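Local atomic coordinates of hypothetical sugar binding protein (Bacteroides thetaiotaomicron, PDB entry 3SEE), a protein that is of unknown function but probably binds sugars through a galactose-binding-domain-like beta-sandwich that carries a sodium ion. Residues G34-M39 with A79-R84; K64-G69 with G209-I214; F98-K103 with T160-Y165; V111-T116 with C199-L204. One frame throughout, in Å; residues are numbered along the deposited sequence.

From the N terminus, strand 36-40 is the first to find a partner here: contact 1 closes a loop onto strand 79-85, with 39 residues between its segments. Strand 61-66, inside that loop, waits until 211-221 returns near the C terminus, so contact 2 crosses contact 1 and encloses contacts 3 and 4. Those two cross as well, because 108-115 falls between 93-102 and its partner 160-167, while its own partner 199-204 comes later. Contacts 1 and 4 build one sheet, joined where 79-85 lies beside 199-204; contacts 2 and 3 build the other, joined where 211-221 lies beside 93-102. Between the sheets, Leu81 and Ile203 meet Ile214, and Phe98 packs on Val111.

Contact 1. Residues G34-M39 with A79-R84; sequences GEWFIM and AFLGQR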
loop_
_atom_site.group_PDB
_atom_site.type_symbol
_atom_site.label_atom_id
_atom_site.label_comp_id
_atom_site.label_asym_id
_atom_site.label_seq_id
_atom_site.Cartn_x
_atom_site.Cartn_y
_atom_site.Cartn_z
ATOM N N GLY A 34 -13.772 -2.299 4.202
ATOM C CA GLY A 34 -13.874 -1.637 5.487
ATOM C C GLY A 34 -13.245 -2.365 6.643
ATOM O O GLY A 34 -13.546 -2.067 7.801
ATOM N N GLU A 35 -12.400 -3.331 6.327
ATOM C CA GLU A 35 -11.701 -4.165 7.293
ATOM C C GLU A 35 -10.276 -4.225 6.780
ATOM O O GLU A 35 -10.061 -3.990 5.590
ATOM C CB GLU A 35 -12.303 -5.563 7.290
ATOM C CG GLU A 35 -13.749 -5.582 7.735
ATOM C CD GLU A 35 -14.262 -6.947 8.080
ATOM O OE1 GLU A 35 -13.511 -7.950 7.934
ATOM O OE2 GLU A 35 -15.447 -7.003 8.493
ATOM N N TRP A 36 -9.310 -4.530 7.648
ATOM C CA TRP A 36 -7.987 -4.903 7.184
ATOM C C TRP A 36 -7.955 -6.356 6.735
ATOM O O TRP A 36 -8.632 -7.211 7.299
ATOM C CB TRP A 36 -6.958 -4.701 8.291
ATOM C CG TRP A 36 -6.778 -3.286 8.672
ATOM C CD1 TRP A 36 -7.274 -2.671 9.781
ATOM C CD2 TRP A 36 -6.024 -2.287 7.965
ATOM N NE1 TRP A 36 -6.892 -1.357 9.804
ATOM C CE2 TRP A 36 -6.132 -1.090 8.698
ATOM C CE3 TRP A 36 -5.316 -2.274 6.755
ATOM C CZ2 TRP A 36 -5.512 0.083 8.284
ATOM C CZ3 TRP A 36 -4.705 -1.110 6.366
ATOM C CH2 TRP A 36 -4.822 0.055 7.119
ATOM N N PHE A 37 -7.131 -6.626 5.735
ATOM C CA PHE A 37 -6.813 -7.977 5.339
ATOM C C PHE A 37 -5.317 -8.169 5.241
ATOM O O PHE A 37 -4.560 -7.218 5.018
ATOM C CB PHE A 37 -7.529 -8.383 4.036
ATOM C CG PHE A 37 -7.131 -7.601 2.824
ATOM C CD1 PHE A 37 -6.031 -7.960 2.085
ATOM C CD2 PHE A 37 -7.883 -6.532 2.393
ATOM C CE1 PHE A 37 -5.691 -7.254 0.925
ATOM C CE2 PHE A 37 -7.549 -5.833 1.247
ATOM C CZ PHE A 37 -6.463 -6.206 0.506
ATOM N N ILE A 38 -4.908 -9.416 5.400
ATOM C CA ILE A 38 -3.533 -9.835 5.234
ATOM C C ILE A 38 -3.383 -10.540 3.908
ATOM O O ILE A 38 -4.080 -11.528 3.642
ATOM C CB ILE A 38 -3.091 -10.754 6.374
ATOM C CG1 ILE A 38 -3.182 -10.013 7.705
ATOM C CG2 ILE A 38 -1.691 -11.301 6.095
ATOM C CD1 ILE A 38 -3.166 -10.939 8.933
HETATM N N MSE A 39 -2.520 -10.017 3.041
HETATM C CA MSE A 39 -2.078 -10.728 1.842
HETATM C C MSE A 39 -0.691 -11.282 2.103
HETATM O O MSE A 39 0.235 -10.535 2.419
HETATM C CB MSE A 39 -2.047 -9.813 0.612
HETATM C CG MSE A 39 -3.310 -9.890 -0.220
HETATM SE SE MSE A 39 -3.470 -11.476 -1.301
HETATM C CE MSE A 39 -2.304 -10.893 -2.676
ATOM N N ALA A 79 2.670 -9.752 -0.836
ATOM C CA ALA A 79 2.715 -9.630 0.633
ATOM C C ALA A 79 2.496 -8.174 1.043
ATOM O O ALA A 79 3.352 -7.307 0.800
ATOM C CB ALA A 79 4.041 -10.146 1.169
ATOM N N PHE A 80 1.376 -7.911 1.704
ATOM C CA PHE A 80 1.053 -6.573 2.139
ATOM C C PHE A 80 -0.121 -6.595 3.109
ATOM O O PHE A 80 -0.869 -7.572 3.168
ATOM C CB PHE A 80 0.774 -5.613 0.953
ATOM C CG PHE A 80 -0.284 -6.070 0.008
ATOM C CD1 PHE A 80 0.030 -6.833 -1.107
ATOM C CD2 PHE A 80 -1.589 -5.644 0.157
ATOM C CE1 PHE A 80 -0.962 -7.198 -2.018
ATOM C CE2 PHE A 80 -2.568 -6.018 -0.757
ATOM C CZ PHE A 80 -2.250 -6.776 -1.840
ATOM N N LEU A 81 -0.259 -5.496 3.858
ATOM C CA LEU A 81 -1.429 -5.184 4.639
ATOM C C LEU A 81 -2.370 -4.361 3.777
ATOM O O LEU A 81 -1.940 -3.367 3.210
ATOM C CB LEU A 81 -0.969 -4.394 5.854
ATOM C CG LEU A 81 -2.067 -3.814 6.741
ATOM C CD1 LEU A 81 -2.849 -4.926 7.457
ATOM C CD2 LEU A 81 -1.496 -2.788 7.723
ATOM N N GLY A 82 -3.612 -4.796 3.660
ATOM C CA GLY A 82 -4.537 -4.125 2.772
ATOM C C GLY A 82 -5.850 -3.703 3.402
ATOM O O GLY A 82 -6.299 -4.292 4.393
ATOM N N GLN A 83 -6.496 -2.686 2.828
ATOM C CA GLN A 83 -7.886 -2.382 3.167
ATOM C C GLN A 83 -8.612 -1.912 1.928
ATOM O O GLN A 83 -8.195 -0.941 1.292
ATOM C CB GLN A 83 -8.000 -1.359 4.297
ATOM C CG GLN A 83 -9.463 -1.117 4.678
ATOM C CD GLN A 83 -9.719 -0.425 6.002
ATOM O OE1 GLN A 83 -10.617 0.404 6.054
ATOM N NE2 GLN A 83 -8.988 -0.768 7.073
ATOM N N ARG A 84 -9.676 -2.630 1.593
ATOM C CA ARG A 84 -10.517 -2.330 0.445
ATOM C C ARG A 84 -11.527 -1.244 0.792
ATOM O O ARG A 84 -12.108 -1.273 1.896
ATOM C CB ARG A 84 -11.201 -3.618 -0.012
ATOM C CG ARG A 84 -12.053 -3.553 -1.245
ATOM C CD ARG A 84 -12.640 -4.915 -1.502
ATOM N NE ARG A 84 -13.444 -4.960 -2.713
ATOM C CZ ARG A 84 -13.926 -6.085 -3.214
ATOM N NH1 ARG A 84 -13.760 -7.243 -2.586
ATOM N NH2 ARG A 84 -14.569 -6.072 -4.367
HETATM O O HOH W 1 -10.631 -4.820 3.120
#
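Trp36 and Gln83 meet with the glutamine amide over the indole: Gln83 NE2 lies 3.3 Å from Trp36 CE2, above one ring face, with amide and ring planes 76° apart. The glutamine reaches there because CG stands anti to its backbone N (chi1 -177°) and the chain then runs extended; its CB also covers the six-membered ring in a CH-pi contact. Leu81 leans on the same ring from the next residue pair, its CG 3.6 Å from Trp36 CE3. The indole N-H goes to Asn14 O, while Gln83 OE1 accepts from Lys13 N. An alanine in place of Trp36 would probably leave Asn14 O without its donor and open a gap beside Leu81 and the Gln83 amide.

On the other face of the sheet, Phe37 has CG between backbone N and carbonyl carbon (chi1 64°), which folds its ring directly against Gly82, whose CA lies 3.7 Å from the ring centroid. Met39, a selenomethionine, lays its CB over the centre of the Phe80 ring, 3.8 Å from the centroid.

Antiparallel backbone bonds join Phe37 to Gly82 and Met39 to Phe80, with Phe37 N 2.8 Å from Gly82 O. A water links Glu35 O and Arg84 N. Strand 79-85 is followed in the sheet by 199-204; Trp36, Ile38 and Leu81 face strands 61-66 and 211-221 of the second sheet, and Phe80 packs on Ala202 and Leu204.

Contact 2. Residues K64-G69 with G209-I214; sequences KIDNSG and GGVVEI
Two neighbouring antiparallel strands of the eight-stranded sheet, 61-66 and 211-221, pair here, and an Asx turn at Asp66 follows at the strand end, close to the sodium site of Thr47 and Thr48. Ile65 and Val212 form the hydrogen-bonded pair, with Ile65 N 2.8 Å from Val212 O and almost straight at 177°. Asn67 still bonds to both glycines, its N 2.8 Å from Gly210 O and its O accepting from Gly209 N. Asp66 OD1 takes two donors from Ser68, the backbone N at 2.9 Å and, on its syn lone pair, OG at 2.6 Å. The same oxygen lies beside Val211 CG2, at 3.5 Å. A leucine replacing Asp66 would probably leave Ser68 N and OG without their acceptor and set the turn free to shift. On the opposite face, Ile65 CD1 meets Ile214 CD1 in the conformer given.

Lys64 and Glu213 run side by side; a water accepts from Lys64 NZ and gives a weak bond to Glu213 OE1. Asn67 turns its amide to Thr47, Gly205 and Asn207. The chemistry thus divides: apolar carbons fill the inner face, a carboxylate oxygen gripped twice fixes the turn, and the opposite charges of Lys64 and Glu213 lie near without contact, Glu52 close by.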
loop_
_atom_site.group_PDB
_atom_site.type_symbol
_atom_site.label_atom_id
_atom_site.label_comp_id
_atom_site.label_asym_id
_atom_site.label_seq_id
_atom_site.Cartn_x
_atom_site.Cartn_y
_atom_site.Cartn_z
ATOM N N LYS A 64 2.623 -6.123 12.286
ATOM C CA LYS A 64 4.046 -6.348 12.062
ATOM C C LYS A 64 4.240 -7.140 10.775
ATOM O O LYS A 64 3.637 -8.206 10.602
ATOM C CB LYS A 64 4.665 -7.100 13.243
ATOM C CG LYS A 64 6.159 -7.338 13.086
ATOM C CD LYS A 64 6.725 -8.217 14.166
ATOM C CE LYS A 64 6.943 -7.402 15.423
ATOM N NZ LYS A 64 7.771 -8.087 16.461
ATOM N N ILE A 65 5.082 -6.613 9.900
ATOM C CA ILE A 65 5.480 -7.263 8.654
ATOM C C ILE A 65 6.913 -7.727 8.867
ATOM O O ILE A 65 7.856 -6.937 8.865
ATOM C CB ILE A 65 5.406 -6.332 7.433
ATOM C CG1 ILE A 65 3.992 -5.751 7.288
ATOM C CG2 ILE A 65 5.852 -7.089 6.163
ATOM C CD1 ILE A 65 3.853 -4.711 6.156
ATOM N N ASP A 66 7.075 -9.016 9.088
ATOM C CA ASP A 66 8.356 -9.599 9.513
ATOM C C ASP A 66 8.957 -10.417 8.389
ATOM O O ASP A 66 8.491 -11.530 8.120
ATOM C CB ASP A 66 8.139 -10.445 10.774
ATOM C CG ASP A 66 9.410 -11.060 11.324
ATOM O OD1 ASP A 66 10.441 -11.080 10.642
ATOM O OD2 ASP A 66 9.323 -11.575 12.463
ATOM N N ASN A 67 9.959 -9.854 7.709
ATOM C CA ASN A 67 10.657 -10.530 6.610
ATOM C C ASN A 67 11.942 -11.229 7.038
ATOM O O ASN A 67 12.819 -11.448 6.221
ATOM C CB ASN A 67 10.982 -9.525 5.493
ATOM C CG ASN A 67 9.773 -8.958 4.807
ATOM O OD1 ASN A 67 8.651 -9.354 5.030
ATOM N ND2 ASN A 67 10.026 -7.979 3.957
ATOM N N SER A 68 12.014 -11.619 8.311
ATOM C CA SER A 68 13.179 -12.402 8.782
ATOM C C SER A 68 13.438 -13.670 7.964
ATOM O O SER A 68 14.591 -14.058 7.746
ATOM C CB SER A 68 12.986 -12.805 10.249
ATOM O OG SER A 68 12.991 -11.634 11.011
ATOM N N GLY A 69 12.393 -14.331 7.508
ATOM C CA GLY A 69 12.535 -15.566 6.737
ATOM C C GLY A 69 12.896 -15.398 5.284
ATOM O O GLY A 69 13.091 -16.396 4.581
ATOM N N GLY A 209 14.799 -9.458 5.219
ATOM C CA GLY A 209 15.342 -9.375 6.562
ATOM C C GLY A 209 14.807 -8.272 7.430
ATOM O O GLY A 209 15.098 -8.260 8.634
ATOM N N GLY A 210 14.017 -7.370 6.859
ATOM C CA GLY A 210 13.497 -6.224 7.599
ATOM C C GLY A 210 12.272 -6.594 8.405
ATOM O O GLY A 210 11.603 -7.602 8.124
ATOM N N VAL A 211 11.988 -5.787 9.413
ATOM C CA VAL A 211 10.806 -5.937 10.221
ATOM C C VAL A 211 10.229 -4.544 10.404
ATOM O O VAL A 211 10.902 -3.652 10.953
ATOM C CB VAL A 211 11.100 -6.572 11.601
ATOM C CG1 VAL A 211 9.799 -6.668 12.419
ATOM C CG2 VAL A 211 11.791 -7.939 11.460
ATOM N N VAL A 212 9.000 -4.342 9.925
ATOM C CA VAL A 212 8.311 -3.046 10.000
ATOM C C VAL A 212 6.983 -3.227 10.723
ATOM O O VAL A 212 6.236 -4.164 10.420
ATOM C CB VAL A 212 8.099 -2.452 8.575
ATOM C CG1 VAL A 212 7.344 -1.140 8.618
ATOM C CG2 VAL A 212 9.444 -2.276 7.845
ATOM N N GLU A 213 6.693 -2.332 11.646
ATOM C CA GLU A 213 5.414 -2.289 12.352
ATOM C C GLU A 213 4.655 -1.035 11.942
ATOM O O GLU A 213 5.264 0.011 11.717
ATOM C CB GLU A 213 5.670 -2.318 13.843
ATOM C CG GLU A 213 6.371 -3.576 14.294
ATOM C CD GLU A 213 6.943 -3.438 15.677
ATOM O OE1 GLU A 213 6.240 -3.708 16.657
ATOM O OE2 GLU A 213 8.124 -3.030 15.791
ATOM N N ILE A 214 3.338 -1.182 11.817
ATOM C CA ILE A 214 2.462 -0.164 11.267
ATOM C C ILE A 214 1.326 0.113 12.236
ATOM O O ILE A 214 0.693 -0.824 12.736
ATOM C CB ILE A 214 1.864 -0.680 9.932
ATOM C CG1 ILE A 214 2.958 -0.789 8.867
ATOM C CG2 ILE A 214 0.712 0.214 9.439
ATOM C CD1 ILE A 214 2.771 -1.954 7.964
HETATM O O HOH W 2 7.282 -6.387 18.317
HETATM O O HOH W 3 15.152 -9.894 10.664
#

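Contact 3. Residues F98-K103 with T160-Y165; sequences FYAKAK and TKVVVY
Four backbone hydrogen bonds hold Phe98 to Val162 and Ala100 to Thr160, both as antiparallel hydrogen-bonded pairs, with Tyr99 and Lys161 the non-hydrogen-bonded pair between them. Val162 N lies 2.8 Å from Phe98 O, and Thr160 N is equally close to Ala100 O but bent, at 136°. Tyr99 CA adds a C-H contact to Thr160 O at 3.3 Å. Beyond Val162 the pairing continues through Val164, which bonds to Leu96 of strand 93-102.

Apolar packing fills the face of Phe98, Ala100 and Val162. Phe98 CG sits between its backbone N and carbonyl carbon (chi1 57°), which brings the ring over the neighbouring strand: Val162 CB lies 3.9 Å from the ring centroid, over one face and displaced toward the rim. Both valine methyls lie against this one face, Val162 CG1 3.6 Å from Phe98 CZ and CG2 by Phe98 CE2 and Ala100 CB.

Tyr99 and Lys161 pack on the other face. Lys161 runs obliquely past the phenol, with its CA in an off-centre CH-pi contact and its CB 3.6 Å from Tyr99 CE2. Tyr59 also meets the Tyr99 ring, at a shallow angle.

In the eight-stranded sheet, strand 93-102 lies between 160-167 and 211-221. Phe98 and Val162 point into the sandwich, against Val109 of strand 108-115, with Val111 also touching Phe98 and Tyr149 of strand 149-152 touching Val162.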
loop_
_atom_site.group_PDB
_atom_site.type_symbol
_atom_site.label_atom_id
_atom_site.label_comp_id
_atom_site.label_asym_id
_atom_site.label_seq_id
_atom_site.Cartn_x
_atom_site.Cartn_y
_atom_site.Cartn_z
ATOM N N PHE A 98 0.455 7.343 8.267
ATOM C CA PHE A 98 0.503 6.317 9.303
ATOM C C PHE A 98 1.817 6.423 10.041
ATOM O O PHE A 98 2.653 7.244 9.711
ATOM C CB PHE A 98 0.275 4.903 8.751
ATOM C CG PHE A 98 1.238 4.480 7.675
ATOM C CD1 PHE A 98 0.984 4.780 6.343
ATOM C CD2 PHE A 98 2.385 3.764 7.974
ATOM C CE1 PHE A 98 1.852 4.393 5.339
ATOM C CE2 PHE A 98 3.242 3.364 6.967
ATOM C CZ PHE A 98 2.971 3.675 5.645
ATOM N N TYR A 99 1.974 5.647 11.094
ATOM C CA TYR A 99 3.222 5.589 11.825
ATOM C C TYR A 99 3.837 4.204 11.635
ATOM O O TYR A 99 3.126 3.191 11.560
ATOM C CB TYR A 99 3.021 5.898 13.316
ATOM C CG TYR A 99 2.791 7.371 13.526
ATOM C CD1 TYR A 99 1.550 7.935 13.335
ATOM C CD2 TYR A 99 3.844 8.214 13.843
ATOM C CE1 TYR A 99 1.373 9.334 13.453
ATOM C CE2 TYR A 99 3.681 9.584 13.984
ATOM C CZ TYR A 99 2.448 10.130 13.782
ATOM O OH TYR A 99 2.261 11.512 13.904
ATOM N N ALA A 100 5.153 4.169 11.501
ATOM C CA ALA A 100 5.895 2.953 11.279
ATOM C C ALA A 100 7.122 2.923 12.160
ATOM O O ALA A 100 7.691 3.953 12.480
ATOM C CB ALA A 100 6.298 2.835 9.797
ATOM N N LYS A 101 7.542 1.706 12.467
ATOM C CA LYS A 101 8.695 1.425 13.333
ATOM C C LYS A 101 9.486 0.303 12.668
ATOM O O LYS A 101 8.874 -0.704 12.322
ATOM C CB LYS A 101 8.159 0.966 14.717
ATOM C CG LYS A 101 9.133 1.077 15.886
ATOM C CD LYS A 101 8.427 0.744 17.193
ATOM C CE LYS A 101 9.381 0.201 18.247
ATOM N NZ LYS A 101 9.742 -1.219 18.013
ATOM N N ALA A 102 10.797 0.438 12.536
ATOM C CA ALA A 102 11.642 -0.563 11.894
ATOM C C ALA A 102 12.684 -1.105 12.860
ATOM O O ALA A 102 13.209 -0.362 13.691
ATOM C CB ALA A 102 12.357 0.032 10.708
ATOM N N LYS A 103 13.045 -2.365 12.688
ATOM C CA LYS A 103 14.066 -2.983 13.533
ATOM C C LYS A 103 15.446 -2.437 13.183
ATOM O O LYS A 103 16.299 -2.325 14.074
ATOM C CB LYS A 103 14.024 -4.499 13.371
ATOM C CG LYS A 103 15.060 -5.273 14.155
ATOM C CD LYS A 103 14.793 -6.788 14.000
ATOM C CE LYS A 103 16.047 -7.622 14.207
ATOM N NZ LYS A 103 15.830 -8.993 13.621
ATOM N N THR A 160 7.626 6.550 13.577
ATOM C CA THR A 160 7.973 7.562 12.597
ATOM C C THR A 160 6.780 7.817 11.699
ATOM O O THR A 160 6.152 6.884 11.185
ATOM C CB THR A 160 9.171 7.057 11.761
ATOM O OG1 THR A 160 10.280 6.789 12.629
ATOM C CG2 THR A 160 9.592 8.072 10.708
ATOM N N LYS A 161 6.455 9.090 11.491
ATOM C CA LYS A 161 5.319 9.459 10.661
ATOM C C LYS A 161 5.638 9.233 9.192
ATOM O O LYS A 161 6.675 9.683 8.707
ATOM C CB LYS A 161 4.978 10.928 10.856
ATOM C CG LYS A 161 3.681 11.328 10.144
ATOM C CD LYS A 161 3.381 12.815 10.263
ATOM C CE LYS A 161 1.909 13.145 10.009
ATOM N NZ LYS A 161 0.985 12.795 11.157
ATOM N N VAL A 162 4.726 8.593 8.490
ATOM C CA VAL A 162 4.830 8.365 7.063
ATOM C C VAL A 162 3.656 9.121 6.441
ATOM O O VAL A 162 2.521 8.956 6.885
ATOM C CB VAL A 162 4.775 6.883 6.723
ATOM C CG1 VAL A 162 5.001 6.671 5.198
ATOM C CG2 VAL A 162 5.812 6.096 7.523
ATOM N N VAL A 163 3.930 9.946 5.419
ATOM C CA VAL A 163 2.914 10.808 4.796
ATOM C C VAL A 163 3.100 10.799 3.303
ATOM O O VAL A 163 4.217 11.043 2.835
ATOM C CB VAL A 163 3.074 12.283 5.177
ATOM C CG1 VAL A 163 2.023 13.122 4.446
ATOM C CG2 VAL A 163 2.964 12.440 6.718
ATOM N N VAL A 164 2.026 10.570 2.543
ATOM C CA VAL A 164 2.094 10.668 1.103
ATOM C C VAL A 164 0.753 11.151 0.570
ATOM O O VAL A 164 -0.303 10.645 0.960
ATOM C CB VAL A 164 2.545 9.352 0.443
ATOM C CG1 VAL A 164 1.673 8.167 0.849
ATOM C CG2 VAL A 164 2.581 9.519 -1.102
ATOM N N TYR A 165 0.818 12.099 -0.372
ATOM C CA TYR A 165 -0.367 12.540 -1.101
ATOM C C TYR A 165 -0.535 11.799 -2.404
ATOM O O TYR A 165 0.440 11.578 -3.143
ATOM C CB TYR A 165 -0.300 14.057 -1.393
ATOM C CG TYR A 165 -0.725 14.944 -0.250
ATOM C CD1 TYR A 165 0.014 15.015 0.901
ATOM C CD2 TYR A 165 -1.899 15.681 -0.319
ATOM C CE1 TYR A 165 -0.394 15.819 1.969
ATOM C CE2 TYR A 165 -2.298 16.501 0.738
ATOM C CZ TYR A 165 -1.537 16.536 1.859
ATOM O OH TYR A 165 -1.942 17.336 2.914
#

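Contact 4. Residues V111-T116 with C199-L204; sequences VYIKQT and CYVAIL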
loop_
_atom_site.group_PDB
_atom_site.type_symbol
_atom_site.label_atom_id
_atom_site.label_comp_id
_atom_site.label_asym_id
_atom_site.label_seq_id
_atom_site.Cartn_x
_atom_site.Cartn_y
_atom_site.Cartn_z
ATOM N N VAL A 111 3.720 2.168 0.068
ATOM C CA VAL A 111 2.283 2.318 -0.138
ATOM C C VAL A 111 1.962 2.252 -1.628
ATOM O O VAL A 111 2.712 2.817 -2.432
ATOM C CB VAL A 111 1.863 3.751 0.277
ATOM C CG1 VAL A 111 0.387 4.015 -0.041
ATOM C CG2 VAL A 111 2.181 3.977 1.735
ATOM N N TYR A 112 0.815 1.699 -2.001
ATOM C CA TYR A 112 0.174 1.986 -3.275
ATOM C C TYR A 112 -1.339 1.847 -3.067
ATOM O O TYR A 112 -1.791 1.292 -2.059
ATOM C CB TYR A 112 0.702 1.117 -4.432
ATOM C CG TYR A 112 0.505 -0.378 -4.311
ATOM C CD1 TYR A 112 -0.726 -0.962 -4.575
ATOM C CD2 TYR A 112 1.540 -1.201 -3.907
ATOM C CE1 TYR A 112 -0.912 -2.325 -4.469
ATOM C CE2 TYR A 112 1.359 -2.572 -3.786
ATOM C CZ TYR A 112 0.127 -3.129 -4.079
ATOM O OH TYR A 112 -0.094 -4.490 -3.970
ATOM N N ILE A 113 -2.114 2.342 -4.037
ATOM C CA ILE A 113 -3.573 2.277 -3.971
ATOM C C ILE A 113 -4.042 1.827 -5.352
ATOM O O ILE A 113 -3.846 2.523 -6.349
ATOM C CB ILE A 113 -4.206 3.629 -3.572
ATOM C CG1 ILE A 113 -3.533 4.229 -2.325
ATOM C CG2 ILE A 113 -5.723 3.431 -3.329
ATOM C CD1 ILE A 113 -4.122 5.590 -1.875
ATOM N N LYS A 114 -4.626 0.629 -5.405
ATOM C CA LYS A 114 -4.867 -0.096 -6.649
ATOM C C LYS A 114 -6.339 -0.448 -6.818
ATOM O O LYS A 114 -7.054 -0.731 -5.868
ATOM C CB LYS A 114 -4.011 -1.381 -6.700
ATOM C CG LYS A 114 -3.981 -2.059 -8.055
ATOM C CD LYS A 114 -3.027 -3.239 -8.058
ATOM C CE LYS A 114 -2.873 -3.878 -9.425
ATOM N NZ LYS A 114 -4.135 -4.526 -9.898
ATOM N N GLN A 115 -6.760 -0.507 -8.073
ATOM C CA GLN A 115 -8.068 -1.017 -8.444
ATOM C C GLN A 115 -8.238 -2.481 -8.023
ATOM O O GLN A 115 -7.374 -3.312 -8.280
ATOM C CB GLN A 115 -8.225 -0.877 -9.944
ATOM C CG GLN A 115 -9.576 -1.355 -10.483
ATOM C CD GLN A 115 -9.831 -0.911 -11.912
ATOM O OE1 GLN A 115 -9.290 0.114 -12.340
ATOM N NE2 GLN A 115 -10.689 -1.635 -12.639
ATOM N N THR A 116 -9.383 -2.808 -7.409
ATOM C CA THR A 116 -9.597 -4.166 -6.919
ATOM C C THR A 116 -9.825 -5.179 -8.039
ATOM O O THR A 116 -9.154 -6.225 -8.071
ATOM C CB THR A 116 -10.759 -4.212 -5.935
ATOM O OG1 THR A 116 -10.534 -3.222 -4.925
ATOM C CG2 THR A 116 -10.911 -5.587 -5.298
ATOM N N CYS A 199 -11.348 0.015 -4.680
ATOM C CA CYS A 199 -9.894 -0.013 -4.700
ATOM C C CYS A 199 -9.421 -0.508 -3.339
ATOM O O CYS A 199 -10.238 -0.725 -2.440
ATOM C CB CYS A 199 -9.329 1.384 -5.006
ATOM S SG CYS A 199 -9.680 2.635 -3.742
ATOM N N TYR A 200 -8.104 -0.672 -3.188
ATOM C CA TYR A 200 -7.555 -0.966 -1.885
ATOM C C TYR A 200 -6.251 -0.243 -1.672
ATOM O O TYR A 200 -5.453 -0.070 -2.614
ATOM C CB TYR A 200 -7.376 -2.476 -1.658
ATOM C CG TYR A 200 -6.557 -3.206 -2.680
ATOM C CD1 TYR A 200 -7.144 -3.656 -3.850
ATOM C CD2 TYR A 200 -5.212 -3.462 -2.478
ATOM C CE1 TYR A 200 -6.385 -4.356 -4.780
ATOM C CE2 TYR A 200 -4.471 -4.155 -3.407
ATOM C CZ TYR A 200 -5.059 -4.578 -4.590
ATOM O OH TYR A 200 -4.385 -5.294 -5.545
ATOM N N VAL A 201 -6.057 0.174 -0.431
ATOM C CA VAL A 201 -4.750 0.618 0.041
ATOM C C VAL A 201 -3.900 -0.600 0.400
ATOM O O VAL A 201 -4.383 -1.510 1.068
ATOM C CB VAL A 201 -4.925 1.519 1.272
ATOM C CG1 VAL A 201 -3.568 1.877 1.898
ATOM C CG2 VAL A 201 -5.734 2.769 0.926
ATOM N N ALA A 202 -2.647 -0.607 -0.037
ATOM C CA ALA A 202 -1.644 -1.612 0.309
ATOM C C ALA A 202 -0.495 -0.911 1.018
ATOM O O ALA A 202 0.042 0.080 0.521
ATOM C CB ALA A 202 -1.123 -2.290 -0.970
ATOM N N ILE A 203 -0.121 -1.422 2.186
ATOM C CA ILE A 203 1.028 -0.955 2.942
ATOM C C ILE A 203 1.994 -2.140 3.005
ATOM O O ILE A 203 1.594 -3.278 3.353
ATOM C CB ILE A 203 0.644 -0.466 4.359
ATOM C CG1 ILE A 203 -0.319 0.728 4.240
ATOM C CG2 ILE A 203 1.908 -0.143 5.175
ATOM C CD1 ILE A 203 -0.933 1.196 5.575
ATOM N N LEU A 204 3.257 -1.915 2.631
ATOM C CA LEU A 204 4.246 -2.964 2.420
ATOM C C LEU A 204 5.553 -2.613 3.039
ATOM O O LEU A 204 5.900 -1.434 3.156
ATOM C CB LEU A 204 4.607 -3.096 0.942
ATOM C CG LEU A 204 3.436 -3.190 -0.002
ATOM C CD1 LEU A 204 3.055 -1.840 -0.590
ATOM C CD2 LEU A 204 3.742 -4.192 -1.114
HETATM O O HOH W 4 -1.810 -6.002 -5.528
HETATM O O HOH W 5 -5.798 -5.564 -7.970
#
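Tyr112 and Ala202 form a hydrogen-bonded pair deep in the beta-sandwich, where strand 108-115 runs antiparallel beside 199-204 in the mixed sheet. The backbone bonds come in two reciprocal pairs, Tyr112 with Ala202 and Lys114 with Tyr200. Ala202 N lies 2.9 Å from Tyr112 O and Tyr200 N is equally close to Lys114 O; C-H contacts from Val111 CA and Ile113 CA to carbonyl oxygens fill the gaps between.

Ring packing dominates one face. With CG between its backbone N and carbonyl carbon (chi1 62°), Tyr112 swings its ring across the partner strand, and Ala202 CB comes over one ring face, 3.6 Å from the centroid. Leu204 crosses Tyr112 at about a right angle, Leu204 CD1 3.7 Å from Tyr112 CE2 in the conformer given. Tyr200, with a similar first torsion (chi1 55°), lies beside Lys114, whose CB lies over its ring and whose CD is 3.5 Å from Tyr200 OH. The two tyrosine rings touch only loosely. On the opposite apolar face, Val111 and Val201 meet Leu96 of the second sheet and Val111 also meets Phe98, while Ile113 and Cys199 touch Phe131.

Polar ends are tied through neighbours and water. Tyr112 OH reaches Trp76 O, Lys114 NZ makes a salt bridge to Glu118, and Thr116 OG1 bonds Asp198. One water lies among Lys114 NZ, which donates to it, Tyr200 OH and Gln115 O. A second bridges the phenols in the ring plane of Tyr200, 2.8 Å from Tyr112 OH and 2.7 Å from Tyr200 OH.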